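Local coordinates for cell death abnormality protein 2 (Caenorhabditis elegans, PDB 3QWX) that acts as a CRK-family signalling adaptor, required for cell migration and for the engulfment of cell corpses, at residues A[31-36]-A[52-57]. Numbering follows the deposited sequence.
Sequences PQVSIG and TVREAD
In the SH2 domain of this adaptor, the loop that follows helix 21-29 and leads into strand 37-42 packs against the end of strand 49-54, where Gly36 and Arg54 join the two segments. Gly36 N donates a 2.8 Å hydrogen bond to Arg54 O, almost straight at 176°, and Ile35 CA lies 3.5 Å from Arg54 O in an additional CA-H...O contact. Since Arg54 also pairs through its backbone with Thr37, this bond lies next to the antiparallel pairing of strands 37-42 and 49-54. The backbone angles of Gly36, with phi at 100°, are ones that favour glycine.

The Arg54 side chain runs back along the loop. With CG opposite the backbone N (chi1 175°) and a bend at chi2, the guanidinium comes alongside Val33, whose carbonyl O sits over one face, displaced from the centre of the group, 3.4 Å from NH1 but at a poor angle for a hydrogen bond. Val33 CG1 rests 4.0 Å from Arg54 CB. The N-H groups are used by other acceptors: NE makes a bent hydrogen bond to Ala56 O at 2.8 Å, NH1 bonds to the carbonyls of Leu28 and Glu30, and NH2 forms a salt bridge with Asp57 OD1 at 3.2 Å, whose hydrogen bond is weak. Ile35 lays CD1 3.8 Å from Ala56 CA and CG2 against Glu55 O, both in the 55-57 loop.

Carbonyls from the helix end and from Ala56 in the loop that follows Arg54 thus fix the rotation of the guanidinium, and Asp57 probably offsets part of its charge, so one arginine ties helix, loop and strand end together.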
ATOM      1  N   PRO A  31      13.269  -9.994  -9.291  1.00 24.81           N
ATOM      2  CA  PRO A  31      13.413 -10.079 -10.758  1.00 24.20           C
ATOM      3  C   PRO A  31      12.092 -10.121 -11.511  1.00 19.60           C
ATOM      4  O   PRO A  31      12.020  -9.601 -12.623  1.00 22.69           O
ATOM      5  CB  PRO A  31      14.176 -11.396 -10.967  1.00 22.02           C
ATOM      6  CG  PRO A  31      14.896 -11.621  -9.684  1.00 20.67           C
ATOM      7  CD  PRO A  31      14.009 -11.061  -8.598  1.00 24.65           C
ATOM      8  N   GLN A  32      11.064 -10.730 -10.927  1.00 18.69           N
ATOM      9  CA  GLN A  32       9.785 -10.894 -11.631  1.00 21.31           C
ATOM     10  C   GLN A  32       8.863  -9.658 -11.562  1.00 20.20           C
ATOM     11  O   GLN A  32       7.801  -9.617 -12.188  1.00 19.34           O
ATOM     12  CB  GLN A  32       9.051 -12.134 -11.106  1.00 17.99           C
ATOM     13  CG  GLN A  32       8.326 -11.942  -9.774  1.00 21.19           C
ATOM     14  CD  GLN A  32       9.259 -11.781  -8.579  1.00 20.81           C
ATOM     15  OE1 GLN A  32      10.451 -12.043  -8.665  1.00 20.38           O
ATOM     16  NE2 GLN A  32       8.707 -11.332  -7.459  1.00 19.36           N
ATOM     17  N   VAL A  33       9.263  -8.662 -10.780  1.00 21.57           N
ATOM     18  CA  VAL A  33       8.477  -7.432 -10.640  1.00 21.46           C
ATOM     19  C   VAL A  33       8.631  -6.543 -11.876  1.00 20.72           C
ATOM     20  O   VAL A  33       9.748  -6.200 -12.267  1.00 20.77           O
ATOM     21  CB  VAL A  33       8.889  -6.640  -9.375  1.00 21.76           C
ATOM     22  CG1 VAL A  33       8.166  -5.287  -9.320  1.00 18.34           C
ATOM     23  CG2 VAL A  33       8.615  -7.457  -8.129  1.00 17.35           C
ATOM     24  N   SER A  34       7.507  -6.167 -12.486  1.00 18.69           N
ATOM     25  CA  SER A  34       7.546  -5.394 -13.729  1.00 23.19           C
ATOM     26  C   SER A  34       7.765  -3.910 -13.470  1.00 21.83           C
ATOM     27  O   SER A  34       7.392  -3.385 -12.422  1.00 19.38           O
ATOM     28  CB  SER A  34       6.271  -5.610 -14.541  1.00 22.78           C
ATOM     29  OG  SER A  34       5.125  -5.316 -13.767  1.00 28.12           O
ATOM     30  N   ILE A  35       8.397  -3.235 -14.419  1.00 22.05           N
ATOM     31  CA  ILE A  35       8.608  -1.806 -14.277  1.00 20.13           C
ATOM     32  C   ILE A  35       7.254  -1.106 -14.159  1.00 17.44           C
ATOM     33  O   ILE A  35       6.300  -1.471 -14.834  1.00 20.65           O
ATOM     34  CB  ILE A  35       9.454  -1.252 -15.440  1.00 22.77           C
ATOM     35  CG1 ILE A  35      10.896  -1.768 -15.326  1.00 21.27           C
ATOM     36  CG2 ILE A  35       9.446   0.270 -15.428  1.00 22.11           C
ATOM     37  CD1 ILE A  35      11.750  -1.505 -16.592  1.00 28.53           C
ATOM     38  N   GLY A  36       7.156  -0.123 -13.274  1.00 16.53           N
ATOM     39  CA  GLY A  36       5.901   0.587 -13.079  1.00 18.95           C
ATOM     40  C   GLY A  36       5.139   0.095 -11.854  1.00 19.86           C
ATOM     41  O   GLY A  36       4.120   0.693 -11.450  1.00 17.75           O
ATOM     42  N   THR A  52       7.436   4.021  -3.258  1.00 15.14           N
ATOM     43  CA  THR A  52       8.528   3.166  -3.752  1.00 18.21           C
ATOM     44  C   THR A  52       8.123   2.494  -5.075  1.00 15.95           C
ATOM     45  O   THR A  52       7.052   1.890  -5.163  1.00 14.48           O
ATOM     46  CB  THR A  52       8.939   2.077  -2.695  1.00 17.17           C
ATOM     47  OG1 THR A  52       9.271   2.712  -1.456  1.00 17.70           O
ATOM     48  CG2 THR A  52      10.149   1.272  -3.172  1.00 15.94           C
ATOM     49  N   VAL A  53       8.982   2.615  -6.091  1.00 17.35           N
ATOM     50  CA  VAL A  53       8.661   2.223  -7.466  1.00 17.03           C
ATOM     51  C   VAL A  53       9.805   1.445  -8.140  1.00 17.72           C
ATOM     52  O   VAL A  53      10.970   1.810  -8.021  1.00 19.05           O
ATOM     53  CB  VAL A  53       8.344   3.465  -8.357  1.00 17.10           C
ATOM     54  CG1 VAL A  53       7.605   3.055  -9.626  1.00 15.90           C
ATOM     55  CG2 VAL A  53       7.531   4.489  -7.600  1.00 15.49           C
ATOM     56  N   ARG A  54       9.461   0.376  -8.848  1.00 19.50           N
ATOM     57  CA  ARG A  54      10.411  -0.313  -9.725  1.00 18.18           C
ATOM     58  C   ARG A  54      10.416   0.448 -11.049  1.00 20.31           C
ATOM     59  O   ARG A  54       9.405   0.474 -11.759  1.00 18.10           O
ATOM     60  CB  ARG A  54       9.955  -1.754  -9.956  1.00 17.59           C
ATOM     61  CG  ARG A  54      10.784  -2.551 -10.959  1.00 19.38           C
ATOM     62  CD  ARG A  54      12.227  -2.737 -10.522  1.00 20.38           C
ATOM     63  NE  ARG A  54      12.894  -3.736 -11.359  1.00 26.95           N
ATOM     64  CZ  ARG A  54      12.880  -5.048 -11.109  1.00 28.54           C
ATOM     65  NH1 ARG A  54      12.246  -5.509 -10.037  1.00 20.44           N
ATOM     66  NH2 ARG A  54      13.509  -5.900 -11.918  1.00 28.14           N
ATOM     67  N   GLU A  55      11.535   1.092 -11.362  1.00 19.51           N
ATOM     68  CA  GLU A  55      11.593   2.004 -12.508  1.00 21.58           C
ATOM     69  C   GLU A  55      12.553   1.534 -13.592  1.00 21.55           C
ATOM     70  O   GLU A  55      12.560   2.062 -14.704  1.00 23.05           O
ATOM     71  CB  GLU A  55      11.949   3.425 -12.048  1.00 19.04           C
ATOM     72  CG  GLU A  55      10.845   4.054 -11.197  1.00 18.14           C
ATOM     73  CD  GLU A  55      11.000   5.541 -11.018  1.00 21.55           C
ATOM     74  OE1 GLU A  55      11.058   6.277 -12.032  1.00 20.78           O
ATOM     75  OE2 GLU A  55      11.052   5.980  -9.859  1.00 21.80           O
ATOM     76  N   ALA A  56      13.365   0.539 -13.269  1.00 26.21           N
ATOM     77  CA  ALA A  56      14.316   0.003 -14.235  1.00 26.52           C
ATOM     78  C   ALA A  56      14.638  -1.447 -13.901  1.00 25.64           C
ATOM     79  O   ALA A  56      14.443  -1.887 -12.774  1.00 21.24           O
ATOM     80  CB  ALA A  56      15.589   0.851 -14.253  1.00 27.99           C
ATOM     81  N   ASP A  57      15.136  -2.186 -14.883  1.00 28.51           N
ATOM     82  CA  ASP A  57      15.571  -3.553 -14.641  1.00 35.37           C
ATOM     83  C   ASP A  57      17.017  -3.591 -14.144  1.00 40.98           C
ATOM     84  O   ASP A  57      17.319  -4.251 -13.150  1.00 42.67           O
ATOM     85  CB  ASP A  57      15.359  -4.415 -15.886  1.00 31.75           C
ATOM     86  CG  ASP A  57      13.919  -4.903 -16.014  1.00 35.75           C
ATOM     87  OD1 ASP A  57      13.194  -4.895 -14.989  1.00 33.80           O
ATOM     88  OD2 ASP A  57      13.508  -5.293 -17.129  1.00 40.54           O
TER